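Local atomic coordinates of type III effector NopAA (Sinorhizobium fredii USDA 257, PDB entry 6SDU), a protein that hydrolyses xyloglucan, acts as a type III secreted effector of a symbiotic bacterium, and belongs to glycoside hydrolase family 12. Residues S35-V40 with H75-I80; S59-Q64 with G224-F229; Q96-G101 with W122-G127; A103-Y108 with G215-S220; W162-G167 with I176-T181. All coordinates share one frame; numbering follows the deposited sequence.

Interaction 1 (S35-V40 with H75-I80); sequences SWNNDV and HVAFNI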
# COMPACT_ATOMS: atom_id res chain seq x y z
N SER A 35 2.57 8.25 -11.67
CA SER A 35 2.53 9.49 -10.92
C SER A 35 3.02 9.24 -9.50
O SER A 35 2.94 8.12 -8.99
CB SER A 35 1.14 10.14 -10.94
OG SER A 35 0.18 9.34 -10.27
N TRP A 36 3.59 10.28 -8.90
CA TRP A 36 4.11 10.23 -7.54
C TRP A 36 3.43 11.31 -6.72
O TRP A 36 3.30 12.45 -7.19
CB TRP A 36 5.63 10.41 -7.53
CG TRP A 36 6.40 9.27 -8.19
CD1 TRP A 36 6.99 8.19 -7.57
CD2 TRP A 36 6.67 9.12 -9.59
NE1 TRP A 36 7.59 7.38 -8.50
CE2 TRP A 36 7.42 7.92 -9.75
CE3 TRP A 36 6.35 9.87 -10.73
CZ2 TRP A 36 7.84 7.46 -11.00
CZ3 TRP A 36 6.78 9.42 -11.97
CH2 TRP A 36 7.52 8.22 -12.10
N ASN A 37 3.00 10.97 -5.50
CA ASN A 37 2.23 11.87 -4.64
C ASN A 37 2.81 11.91 -3.23
O ASN A 37 2.89 10.87 -2.56
CB ASN A 37 0.77 11.42 -4.61
CG ASN A 37 0.17 11.37 -6.00
OD1 ASN A 37 -0.37 12.38 -6.48
ND2 ASN A 37 0.28 10.21 -6.67
N ASN A 38 3.19 13.11 -2.78
CA ASN A 38 3.72 13.37 -1.43
C ASN A 38 2.57 13.62 -0.44
O ASN A 38 2.45 14.69 0.15
CB ASN A 38 4.66 14.57 -1.46
CG ASN A 38 5.60 14.59 -0.27
OD1 ASN A 38 5.95 13.54 0.25
ND2 ASN A 38 5.98 15.78 0.17
N ASP A 39 1.75 12.59 -0.23
CA ASP A 39 0.53 12.75 0.58
C ASP A 39 0.84 12.76 2.07
O ASP A 39 1.32 11.75 2.60
CB ASP A 39 -0.46 11.64 0.26
CG ASP A 39 -1.07 11.79 -1.10
OD1 ASP A 39 -0.58 12.64 -1.89
OD2 ASP A 39 -2.06 11.07 -1.37
N VAL A 40 0.62 13.92 2.72
CA VAL A 40 0.79 14.12 4.17
C VAL A 40 -0.33 15.03 4.64
O VAL A 40 -0.52 16.12 4.09
CB VAL A 40 2.13 14.77 4.56
CG1 VAL A 40 2.42 14.54 6.03
CG2 VAL A 40 3.25 14.29 3.71
N HIS A 75 3.44 7.89 -2.26
CA HIS A 75 3.23 6.71 -3.08
C HIS A 75 3.41 7.04 -4.55
O HIS A 75 3.34 8.20 -4.97
CB HIS A 75 1.86 6.10 -2.86
CG HIS A 75 0.74 6.96 -3.36
ND1 HIS A 75 0.20 7.99 -2.62
CD2 HIS A 75 0.04 6.92 -4.52
CE1 HIS A 75 -0.78 8.55 -3.30
NE2 HIS A 75 -0.89 7.94 -4.46
N VAL A 76 3.62 5.98 -5.31
CA VAL A 76 3.63 5.98 -6.76
C VAL A 76 2.30 5.34 -7.19
O VAL A 76 1.76 4.50 -6.47
CB VAL A 76 4.86 5.20 -7.28
CG1 VAL A 76 4.84 3.76 -6.74
CG2 VAL A 76 4.95 5.21 -8.82
N ALA A 77 1.73 5.80 -8.29
CA ALA A 77 0.44 5.30 -8.76
C ALA A 77 0.46 5.04 -10.26
O ALA A 77 1.10 5.77 -11.02
CB ALA A 77 -0.72 6.28 -8.42
N PHE A 78 -0.30 4.02 -10.68
CA PHE A 78 -0.41 3.61 -12.08
C PHE A 78 -1.87 3.31 -12.42
O PHE A 78 -2.49 2.43 -11.80
CB PHE A 78 0.48 2.38 -12.35
CG PHE A 78 0.61 2.01 -13.82
CD1 PHE A 78 -0.26 1.10 -14.42
CD2 PHE A 78 1.65 2.53 -14.60
CE1 PHE A 78 -0.11 0.73 -15.76
CE2 PHE A 78 1.80 2.18 -15.94
CZ PHE A 78 0.91 1.27 -16.52
N ASN A 79 -2.40 3.97 -13.44
CA ASN A 79 -3.80 3.81 -13.81
C ASN A 79 -4.02 2.60 -14.73
O ASN A 79 -3.24 2.34 -15.64
CB ASN A 79 -4.30 5.07 -14.51
CG ASN A 79 -5.64 5.51 -14.00
OD1 ASN A 79 -6.66 4.87 -14.28
ND2 ASN A 79 -5.65 6.61 -13.24
N ILE A 80 -5.09 1.84 -14.44
CA ILE A 80 -5.50 0.69 -15.26
C ILE A 80 -6.75 1.01 -16.09
O ILE A 80 -6.69 1.05 -17.32
CB ILE A 80 -5.73 -0.56 -14.38
CG1 ILE A 80 -4.55 -0.80 -13.44
CG2 ILE A 80 -6.01 -1.81 -15.25
CD1 ILE A 80 -3.26 -1.10 -14.14

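Interaction 2 (S59-Q64 with G224-F229); sequences SVWSDQ and GKNFNF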
# COMPACT_ATOMS: atom_id res chain seq x y z
N SER A 59 12.24 7.49 -3.90
CA SER A 59 12.58 7.45 -2.50
C SER A 59 11.75 8.49 -1.75
O SER A 59 11.25 9.45 -2.35
CB SER A 59 14.10 7.67 -2.34
OG SER A 59 14.42 8.16 -1.06
N VAL A 60 11.58 8.28 -0.44
CA VAL A 60 10.93 9.23 0.45
C VAL A 60 11.56 9.16 1.84
O VAL A 60 11.87 8.07 2.34
CB VAL A 60 9.41 8.99 0.52
CG1 VAL A 60 9.12 7.57 1.00
CG2 VAL A 60 8.77 10.03 1.43
N TRP A 61 11.81 10.33 2.44
CA TRP A 61 12.24 10.45 3.83
C TRP A 61 11.18 11.19 4.62
O TRP A 61 10.62 12.18 4.14
CB TRP A 61 13.55 11.20 3.94
CG TRP A 61 13.97 11.56 5.34
CD1 TRP A 61 14.81 10.83 6.18
CD2 TRP A 61 13.64 12.76 6.06
NE1 TRP A 61 15.00 11.51 7.37
CE2 TRP A 61 14.32 12.70 7.32
CE3 TRP A 61 12.86 13.88 5.77
CZ2 TRP A 61 14.19 13.70 8.29
CZ3 TRP A 61 12.76 14.90 6.74
CH2 TRP A 61 13.43 14.80 7.99
N SER A 62 10.87 10.71 5.82
CA SER A 62 9.79 11.30 6.60
C SER A 62 10.11 11.23 8.07
O SER A 62 10.63 10.23 8.54
CB SER A 62 8.44 10.58 6.29
OG SER A 62 7.32 11.28 6.81
N ASP A 63 9.81 12.31 8.80
CA ASP A 63 9.99 12.44 10.25
C ASP A 63 8.63 12.73 10.91
O ASP A 63 8.32 13.89 11.19
CB ASP A 63 11.01 13.57 10.53
CG ASP A 63 11.26 13.80 12.01
OD1 ASP A 63 10.64 13.10 12.84
OD2 ASP A 63 12.08 14.69 12.34
N GLN A 64 7.85 11.69 11.18
CA GLN A 64 6.51 11.81 11.76
C GLN A 64 6.53 11.49 13.26
O GLN A 64 7.27 10.59 13.69
CB GLN A 64 5.54 10.88 11.03
CG GLN A 64 5.47 11.18 9.53
CD GLN A 64 5.13 12.64 9.25
OE1 GLN A 64 4.28 13.22 9.92
NE2 GLN A 64 5.77 13.22 8.23
N GLY A 224 13.27 10.93 11.69
CA GLY A 224 13.39 10.79 10.25
C GLY A 224 13.76 9.37 9.88
O GLY A 224 14.70 8.80 10.44
N LYS A 225 13.01 8.76 8.96
CA LYS A 225 13.35 7.44 8.47
C LYS A 225 13.21 7.44 6.95
O LYS A 225 12.30 8.07 6.39
CB LYS A 225 12.48 6.37 9.14
CG LYS A 225 13.05 5.93 10.48
CD LYS A 225 12.02 5.41 11.42
CE LYS A 225 12.70 4.94 12.70
NZ LYS A 225 13.87 5.79 13.02
N ASN A 226 14.10 6.68 6.31
CA ASN A 226 14.25 6.71 4.86
C ASN A 226 13.71 5.42 4.26
O ASN A 226 13.95 4.33 4.80
CB ASN A 226 15.72 6.89 4.50
CG ASN A 226 15.92 7.25 3.04
OD1 ASN A 226 15.46 8.30 2.60
ND2 ASN A 226 16.62 6.41 2.30
N PHE A 227 13.00 5.54 3.13
CA PHE A 227 12.47 4.40 2.38
C PHE A 227 12.89 4.55 0.93
O PHE A 227 12.57 5.56 0.30
CB PHE A 227 10.94 4.32 2.48
CG PHE A 227 10.41 4.17 3.89
CD1 PHE A 227 10.29 5.28 4.71
CD2 PHE A 227 10.02 2.92 4.37
CE1 PHE A 227 9.78 5.15 6.00
CE2 PHE A 227 9.52 2.79 5.66
CZ PHE A 227 9.43 3.90 6.48
N ASN A 228 13.61 3.56 0.40
CA ASN A 228 14.04 3.58 -0.99
C ASN A 228 13.28 2.52 -1.78
O ASN A 228 13.27 1.34 -1.40
CB ASN A 228 15.55 3.31 -1.13
CG ASN A 228 16.39 4.40 -0.50
OD1 ASN A 228 16.29 5.56 -0.86
ND2 ASN A 228 17.27 4.01 0.42
N PHE A 229 12.71 2.92 -2.90
CA PHE A 229 12.02 1.98 -3.78
C PHE A 229 12.93 1.93 -5.00
O PHE A 229 12.82 2.77 -5.90
CB PHE A 229 10.59 2.43 -4.05
CG PHE A 229 9.74 2.53 -2.79
CD1 PHE A 229 9.08 1.43 -2.29
CD2 PHE A 229 9.66 3.72 -2.09
CE1 PHE A 229 8.31 1.52 -1.12
CE2 PHE A 229 8.91 3.82 -0.91
CZ PHE A 229 8.25 2.72 -0.42

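Interaction 3 (Q96-G101 with W122-G127); sequences QEVPTG and WTNYTG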
# COMPACT_ATOMS: atom_id res chain seq x y z
N GLN A 96 12.80 -2.89 -2.44
CA GLN A 96 12.86 -1.74 -1.55
C GLN A 96 13.91 -1.92 -0.45
O GLN A 96 14.37 -3.03 -0.16
CB GLN A 96 11.50 -1.47 -0.91
CG GLN A 96 11.08 -2.54 0.11
CD GLN A 96 9.62 -2.87 0.04
OE1 GLN A 96 8.90 -2.41 -0.85
NE2 GLN A 96 9.14 -3.68 1.00
N GLU A 97 14.30 -0.79 0.15
CA GLU A 97 15.15 -0.75 1.33
C GLU A 97 14.41 0.05 2.40
O GLU A 97 14.03 1.19 2.17
CB GLU A 97 16.50 -0.11 1.01
CG GLU A 97 17.37 -0.85 -0.01
CD GLU A 97 18.53 0.02 -0.53
OE1 GLU A 97 18.40 1.26 -0.54
OE2 GLU A 97 19.59 -0.54 -0.92
N VAL A 98 14.22 -0.55 3.57
CA VAL A 98 13.34 0.00 4.61
C VAL A 98 14.16 0.18 5.87
O VAL A 98 15.21 -0.46 6.05
CB VAL A 98 12.12 -0.92 4.86
CG1 VAL A 98 11.26 -1.07 3.61
CG2 VAL A 98 12.58 -2.27 5.34
N PRO A 99 13.73 1.05 6.77
CA PRO A 99 14.39 1.19 8.08
C PRO A 99 13.91 0.05 8.97
O PRO A 99 13.10 -0.78 8.56
CB PRO A 99 13.90 2.55 8.60
CG PRO A 99 12.60 2.75 7.94
CD PRO A 99 12.61 2.00 6.62
N THR A 100 14.46 0.01 10.19
CA THR A 100 14.08 -1.00 11.18
C THR A 100 12.92 -0.59 12.08
O THR A 100 11.99 -1.38 12.30
CB THR A 100 15.31 -1.36 12.04
OG1 THR A 100 16.33 -1.93 11.22
CG2 THR A 100 14.93 -2.37 13.11
N GLY A 101 12.97 0.62 12.65
CA GLY A 101 12.02 1.05 13.66
C GLY A 101 10.91 1.97 13.17
O GLY A 101 10.74 2.26 11.98
N TRP A 122 0.11 -5.65 2.12
CA TRP A 122 1.23 -5.22 2.98
C TRP A 122 2.44 -6.15 2.76
O TRP A 122 2.39 -7.32 3.13
CB TRP A 122 0.82 -5.24 4.45
CG TRP A 122 -0.27 -4.23 4.87
CD1 TRP A 122 -1.23 -3.66 4.06
CD2 TRP A 122 -0.50 -3.72 6.19
NE1 TRP A 122 -2.03 -2.81 4.80
CE2 TRP A 122 -1.60 -2.82 6.11
CE3 TRP A 122 0.13 -3.91 7.43
CZ2 TRP A 122 -2.09 -2.13 7.23
CZ3 TRP A 122 -0.36 -3.21 8.55
CH2 TRP A 122 -1.45 -2.33 8.43
N THR A 123 3.52 -5.62 2.19
CA THR A 123 4.70 -6.45 1.96
C THR A 123 5.67 -6.47 3.14
O THR A 123 6.25 -7.51 3.43
CB THR A 123 5.45 -5.99 0.70
OG1 THR A 123 5.92 -4.64 0.88
CG2 THR A 123 4.54 -6.10 -0.52
N ASN A 124 5.91 -5.33 3.79
CA ASN A 124 6.80 -5.25 4.95
C ASN A 124 6.20 -4.19 5.87
O ASN A 124 5.67 -3.18 5.40
CB ASN A 124 8.25 -4.90 4.58
CG ASN A 124 9.26 -5.26 5.69
OD1 ASN A 124 8.90 -5.74 6.78
ND2 ASN A 124 10.53 -5.01 5.42
N TYR A 125 6.20 -4.46 7.17
CA TYR A 125 5.50 -3.59 8.11
C TYR A 125 6.09 -3.80 9.49
O TYR A 125 6.87 -4.73 9.72
CB TYR A 125 3.98 -3.85 8.07
CG TYR A 125 3.57 -5.33 8.01
CD1 TYR A 125 3.64 -6.06 6.81
CD2 TYR A 125 3.09 -5.97 9.14
CE1 TYR A 125 3.27 -7.39 6.76
CE2 TYR A 125 2.71 -7.31 9.10
CZ TYR A 125 2.81 -8.01 7.92
OH TYR A 125 2.43 -9.33 7.90
N THR A 126 5.76 -2.90 10.41
CA THR A 126 6.31 -3.00 11.76
C THR A 126 5.44 -3.79 12.72
O THR A 126 5.85 -3.97 13.86
CB THR A 126 6.52 -1.61 12.37
OG1 THR A 126 5.28 -0.89 12.33
CG2 THR A 126 7.55 -0.86 11.62
N GLY A 127 4.20 -4.11 12.34
CA GLY A 127 3.32 -4.95 13.13
C GLY A 127 3.49 -6.41 12.76
O GLY A 127 4.50 -6.80 12.18

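Interaction 4 (A103-Y108 with G215-S220); sequences AWDVAY and GVEITS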
# COMPACT_ATOMS: atom_id res chain seq x y z
N ALA A 103 6.66 3.15 13.18
CA ALA A 103 5.34 2.54 12.99
C ALA A 103 4.90 2.81 11.55
O ALA A 103 4.58 3.96 11.21
CB ALA A 103 4.35 3.08 14.01
N TRP A 104 4.92 1.78 10.70
CA TRP A 104 4.61 1.96 9.29
C TRP A 104 4.31 0.62 8.63
O TRP A 104 4.55 -0.46 9.18
CB TRP A 104 5.76 2.67 8.55
CG TRP A 104 7.13 2.10 8.89
CD1 TRP A 104 8.00 2.60 9.81
CD2 TRP A 104 7.76 0.94 8.32
NE1 TRP A 104 9.14 1.82 9.84
CE2 TRP A 104 9.01 0.80 8.94
CE3 TRP A 104 7.38 0.01 7.34
CZ2 TRP A 104 9.90 -0.25 8.62
CZ3 TRP A 104 8.26 -1.01 7.02
CH2 TRP A 104 9.49 -1.14 7.66
N ASP A 105 3.75 0.71 7.43
CA ASP A 105 3.52 -0.47 6.62
C ASP A 105 3.74 -0.07 5.17
O ASP A 105 3.27 0.98 4.74
CB ASP A 105 2.13 -1.05 6.85
CG ASP A 105 1.01 -0.05 6.59
OD1 ASP A 105 0.50 0.00 5.44
OD2 ASP A 105 0.61 0.66 7.54
N VAL A 106 4.57 -0.83 4.47
CA VAL A 106 4.79 -0.66 3.05
C VAL A 106 3.69 -1.47 2.36
O VAL A 106 3.57 -2.67 2.62
CB VAL A 106 6.19 -1.15 2.64
CG1 VAL A 106 6.41 -0.99 1.15
CG2 VAL A 106 7.26 -0.36 3.40
N ALA A 107 2.88 -0.83 1.52
CA ALA A 107 1.73 -1.57 0.99
C ALA A 107 1.37 -1.17 -0.43
O ALA A 107 1.52 -0.01 -0.83
CB ALA A 107 0.49 -1.36 1.87
N TYR A 108 0.82 -2.15 -1.18
CA TYR A 108 0.08 -1.89 -2.41
C TYR A 108 -1.28 -1.34 -2.01
O TYR A 108 -1.87 -1.77 -1.01
CB TYR A 108 -0.14 -3.18 -3.21
CG TYR A 108 1.02 -3.54 -4.08
CD1 TYR A 108 1.18 -2.95 -5.33
CD2 TYR A 108 1.99 -4.43 -3.64
CE1 TYR A 108 2.27 -3.25 -6.13
CE2 TYR A 108 3.08 -4.75 -4.43
CZ TYR A 108 3.22 -4.14 -5.67
OH TYR A 108 4.30 -4.44 -6.47
N GLY A 215 3.41 2.41 -1.83
CA GLY A 215 4.10 3.39 -1.01
C GLY A 215 4.17 2.92 0.43
O GLY A 215 4.17 1.71 0.68
N VAL A 216 4.28 3.87 1.36
CA VAL A 216 4.35 3.55 2.79
C VAL A 216 3.37 4.43 3.57
O VAL A 216 3.38 5.66 3.45
CB VAL A 216 5.80 3.66 3.32
CG1 VAL A 216 6.39 5.02 3.09
CG2 VAL A 216 5.91 3.26 4.79
N GLU A 217 2.52 3.79 4.39
CA GLU A 217 1.65 4.51 5.32
C GLU A 217 2.44 4.70 6.60
O GLU A 217 2.70 3.72 7.31
CB GLU A 217 0.38 3.71 5.61
CG GLU A 217 -0.55 3.48 4.41
CD GLU A 217 -1.81 2.72 4.79
OE1 GLU A 217 -1.71 1.60 5.39
OE2 GLU A 217 -2.91 3.24 4.49
N ILE A 218 2.83 5.93 6.92
CA ILE A 218 3.69 6.19 8.08
C ILE A 218 2.84 6.65 9.25
O ILE A 218 2.17 7.69 9.20
CB ILE A 218 4.78 7.22 7.75
CG1 ILE A 218 5.58 6.74 6.55
CG2 ILE A 218 5.70 7.44 8.98
CD1 ILE A 218 6.53 7.75 6.05
N THR A 219 2.90 5.90 10.34
CA THR A 219 2.28 6.35 11.57
C THR A 219 3.30 7.08 12.44
O THR A 219 3.00 8.13 13.01
CB THR A 219 1.61 5.17 12.29
OG1 THR A 219 0.45 4.77 11.54
CG2 THR A 219 1.16 5.56 13.71
N SER A 220 4.51 6.54 12.56
CA SER A 220 5.55 7.19 13.36
C SER A 220 6.93 6.92 12.75
O SER A 220 7.23 5.79 12.36
CB SER A 220 5.44 6.68 14.80
OG SER A 220 6.60 6.92 15.56
O HOH W 1 1.22 3.34 9.36

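Interaction 5 (W162-G167 with I176-T181); sequences WNVFEG and ISLLRT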
# COMPACT_ATOMS: atom_id res chain seq x y z
N TRP A 162 -0.88 -15.09 2.65
CA TRP A 162 -1.36 -13.87 3.27
C TRP A 162 -2.37 -14.18 4.35
O TRP A 162 -3.00 -15.23 4.35
CB TRP A 162 -2.02 -12.93 2.25
CG TRP A 162 -1.32 -12.72 0.94
CD1 TRP A 162 -1.39 -13.52 -0.15
CD2 TRP A 162 -0.50 -11.60 0.56
NE1 TRP A 162 -0.65 -12.99 -1.18
CE2 TRP A 162 -0.09 -11.81 -0.77
CE3 TRP A 162 -0.06 -10.45 1.22
CZ2 TRP A 162 0.73 -10.92 -1.46
CZ3 TRP A 162 0.76 -9.56 0.54
CH2 TRP A 162 1.15 -9.80 -0.78
N ASN A 163 -2.53 -13.22 5.26
CA ASN A 163 -3.67 -13.14 6.18
C ASN A 163 -4.58 -12.01 5.70
O ASN A 163 -4.08 -10.94 5.32
CB ASN A 163 -3.21 -12.88 7.61
CG ASN A 163 -2.64 -14.11 8.27
OD1 ASN A 163 -2.95 -15.24 7.87
ND2 ASN A 163 -1.79 -13.91 9.29
N VAL A 164 -5.89 -12.28 5.64
CA VAL A 164 -6.87 -11.37 5.05
C VAL A 164 -7.72 -10.72 6.14
O VAL A 164 -8.21 -11.40 7.05
CB VAL A 164 -7.76 -12.12 4.04
CG1 VAL A 164 -8.74 -11.16 3.34
CG2 VAL A 164 -6.86 -12.79 3.02
N PHE A 165 -7.90 -9.40 6.02
CA PHE A 165 -8.65 -8.61 6.98
C PHE A 165 -9.73 -7.81 6.25
O PHE A 165 -9.57 -7.45 5.08
CB PHE A 165 -7.74 -7.67 7.74
CG PHE A 165 -6.70 -8.36 8.53
CD1 PHE A 165 -5.53 -8.80 7.94
CD2 PHE A 165 -6.90 -8.59 9.90
CE1 PHE A 165 -4.56 -9.46 8.68
CE2 PHE A 165 -5.94 -9.24 10.65
CZ PHE A 165 -4.77 -9.67 10.05
N GLU A 166 -10.84 -7.54 6.96
CA GLU A 166 -11.96 -6.82 6.38
C GLU A 166 -12.42 -5.67 7.27
O GLU A 166 -12.64 -5.86 8.47
CB GLU A 166 -13.15 -7.75 6.13
CG GLU A 166 -14.32 -7.04 5.44
CD GLU A 166 -15.61 -7.86 5.42
OE1 GLU A 166 -16.62 -7.37 4.87
OE2 GLU A 166 -15.62 -8.99 5.97
N GLY A 167 -12.62 -4.51 6.66
CA GLY A 167 -13.04 -3.33 7.36
C GLY A 167 -13.70 -2.34 6.42
O GLY A 167 -13.96 -2.64 5.25
N ILE A 176 -10.28 -4.35 1.97
CA ILE A 176 -9.78 -5.71 2.13
C ILE A 176 -8.26 -5.61 2.15
O ILE A 176 -7.65 -5.11 1.19
CB ILE A 176 -10.26 -6.63 0.98
CG1 ILE A 176 -11.77 -6.56 0.79
CG2 ILE A 176 -9.85 -8.07 1.24
CD1 ILE A 176 -12.54 -7.22 1.91
N SER A 177 -7.63 -6.07 3.24
CA SER A 177 -6.19 -5.98 3.42
C SER A 177 -5.55 -7.36 3.52
O SER A 177 -6.01 -8.20 4.31
CB SER A 177 -5.84 -5.19 4.68
OG SER A 177 -6.48 -3.93 4.67
N LEU A 178 -4.50 -7.59 2.76
CA LEU A 178 -3.73 -8.83 2.83
C LEU A 178 -2.36 -8.51 3.41
O LEU A 178 -1.63 -7.68 2.85
CB LEU A 178 -3.61 -9.49 1.46
CG LEU A 178 -4.86 -10.23 0.99
CD1 LEU A 178 -5.98 -9.28 0.64
CD2 LEU A 178 -4.53 -11.14 -0.21
N LEU A 179 -2.01 -9.16 4.52
CA LEU A 179 -0.72 -8.98 5.17
C LEU A 179 0.11 -10.22 4.87
O LEU A 179 -0.33 -11.34 5.16
CB LEU A 179 -0.87 -8.80 6.69
CG LEU A 179 -1.10 -7.39 7.23
CD1 LEU A 179 -2.33 -6.75 6.63
CD2 LEU A 179 -1.21 -7.42 8.77
N ARG A 180 1.28 -10.04 4.25
CA ARG A 180 2.11 -11.20 3.93
C ARG A 180 2.54 -11.89 5.22
O ARG A 180 3.07 -11.26 6.14
CB ARG A 180 3.34 -10.77 3.14
CG ARG A 180 3.29 -11.21 1.70
CD ARG A 180 4.59 -10.98 1.01
NE ARG A 180 5.53 -12.03 1.37
CZ ARG A 180 6.24 -12.71 0.49
NH1 ARG A 180 6.14 -12.45 -0.80
NH2 ARG A 180 7.07 -13.64 0.91
N THR A 181 2.33 -13.22 5.27
CA THR A 181 2.70 -13.98 6.46
C THR A 181 4.21 -13.99 6.64
O THR A 181 4.68 -14.19 7.77
CB THR A 181 2.15 -15.41 6.39
OG1 THR A 181 2.66 -16.08 5.23
CG2 THR A 181 0.63 -15.36 6.36

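Interaction 1 (S35-V40 with H75-I80)
S35-V40 and H75-I80 run antiparallel in the larger sheet of the GH12 beta-sandwich, their axes 4.6 Å apart at the closest point. Four backbone bonds tie them. S35 and A77 form one hydrogen-bonded pair, N37 and H75 the next. W36 and V76 lie between as a non-hydrogen-bonded pair, where V76 CA also makes a C-H...O contact to S35 O. Beyond N37 the D39 backbone bonds Y73, just before H75-I80.

W36 and V76 stand side by side on the face turned to the other sheet. V76 CG2 sits over one face of the W36 indole, 3.8 Å from the centroid of the five-membered ring. CG2 lies anti to the V76 backbone N and is thereby carried toward the rim at NE1. W58 meets the W36 ring edge-to-face.

S35, N37, H75 and A77 occupy the other face. The N37 amide lies obliquely against the H75 imidazole, their planes only 23° apart. N37 CB is 3.5 Å from H75 CE1. The imidazole stacks on Y73, and its ND1 is hydrogen-bonded to Y73 O. The D39 carboxylate stands nearly upright to the imidazole, at 84°, with OD2 in the ring plane at the edge, 3.4 Å from H75 CE1.

Interaction 2 (S59-Q64 with G224-F229)
W61 swings its indole back along the partner strand because CG is anti to the backbone N (chi1 171°). The ring then lies across G224, with W61 NE1 3.4 Å from G224 CA. G224, which has no side chain, lets the indole come this close. V60 and F227 point the same way on the other face. V60 CG1 sits between its backbone N and carbonyl carbon (chi1 58°), which sets it 4.0 Å from F227 CB. The same methyl reaches the edge of the F229 ring, 4.2 Å from F229 CE2.

On the W61 face, S59 OG lies near two acceptors. It is 3.2 Å from N228 OD1 and 3.5 Å from F227 O. Both bonds would be weak, and its single proton is not assigned to either. N228 ND2 bonds weakly to E97.

The strands are antiparallel in the smaller sheet of the beta-sandwich. V60 and F227 form one hydrogen-bonded pair, S62 and K225 the other. Past the strand, D63 packs on G224, and its OD1 accepts from G223 N.

V60, S62, F227 and F229 face the inside of the sandwich. There F227 meets W104 edge-to-face, F229 stacks on W58, and S62 packs on I218 of strand 208-218. Strands 48-54 and 90-97 flank the pair within its own sheet.

Interaction 3 (Q96-G101 with W122-G127)
V98 lays one methyl against the N124 amide, with CG2 3.4 Å from N124 ND2. That methyl sits between the V98 backbone N and carbonyl carbon, on the side facing N124. N124 ND2 is hydrogen-bonded to N185 OD1.

Q96 crosses T123 and N124. Its chain bends at chi2 (-141°), and its amide comes within 15° of the plane of the N124 amide. Q96 NE2 gives a weak but straight hydrogen bond to T123 OG1, 3.4 Å long at 175°. The same nitrogen bonds N185 OD1, while Q96 OE1 and T123 OG1 both bond Y214 OH. N185 and Y214 therefore clamp the polar groups of this contact. Further on, G101 O only grazes T126 CG2.

The contact joins the two sheets of the GH12 beta-sandwich near one end. Q96-G101 leaves strand 90-97 of the smaller sheet. W122-G127 ends strand 117-125 of the larger one, between strands 103-112 and 174-180, where W122 touches a glucose unit of the bound cellobiose.

Interaction 4 (A103-Y108 with G215-S220)
The D105 and E217 carboxylates stand almost perpendicular, 85° between planes, with D105 OD1 2.7 Å from E217 OE1. E217 is extended beyond CG and reaches the bound sugar, where OE2 is hydrogen-bonded to O2 of a glucose unit. On the opposite face of the sheet, the W104 indole has S220 O near its plane at the edge, 4.2 Å from CD1. W104 CB packs on V216 CG2 at 3.8 Å. W104 NE1 bonds G101 O.

The strands are antiparallel neighbours in the larger sheet of the GH12 beta-sandwich, whose D105 and E217 face lines the substrate cleft. D105 pairs with E217, and A107 with G215. At the A103 end there is a classic beta bulge: T219 and S220 both face A103, and A103 O accepts from both their nitrogens, at 2.7 Å from T219 N and 2.9 Å from S220 N. A water beside the bulge donates to E217 O at 2.6 Å and to D105 OD2, and also bonds T219 OG1.

Interaction 5 (W162-G167 with I176-T181)
W162-G167 and I176-T181 run antiparallel with axes 4.4 Å apart, and four backbone bonds join N163 to L179 and F165 to S177. The W162 indole is held between two residues of the partner strand. R180 CG lies over one face, 3.5 Å from the centroid of the six-membered ring. L178 CD2 lies over the opposite face, 4.0 Å from the centroid of the five-membered ring. The R180 guanidinium is turned 74° from the ring and does not stack on it; its NE bonds S182 O. W162 NE1 bonds V157 O.

These strands form a beta hairpin in the larger sheet of the sandwich. V164 continues the W162 face. Its two methyls diverge: CG1 is anti to the backbone N (chi1 -176°) and meets I176 CG2 at 3.9 Å, while CG2 meets L178 CG at 3.8 Å. W197 and I194 of helix 191-200 pack against V164 and L178. E166 lies alongside I176, and its carboxylate forms a salt bridge with K174.

The other face carries N163, F165, S177 and L179. F165 crosses L179 at about a right angle, with F165 CE1 3.9 Å from L179 CD2. S177 O lies in the plane of the F165 ring at its edge, 3.7 Å from F165 CD1.

Overall arrangement
Interactions 1, 4 and 5 pair strands of the larger sheet, interaction 2 pairs strands of the smaller one, and interaction 3 spans the two. Interaction 4 is central, about 7 Å from the centre of the chain. It touches interactions 1, 2 and 3; N124 O to V106 N, at 2.8 Å, joins it to interaction 3. Interaction 2 meets interaction 4 across the sandwich, with Q64 CG 3.8 Å from I218 CG2. W122 N to L178 O, at 2.8 Å, continues the larger sheet from interaction 3 into interaction 5. The sugar pocket takes E217 from interaction 4 and W122 from interaction 3. The H75 side chain lies about 11 Å from the sugar, that of S177 about 6 Å.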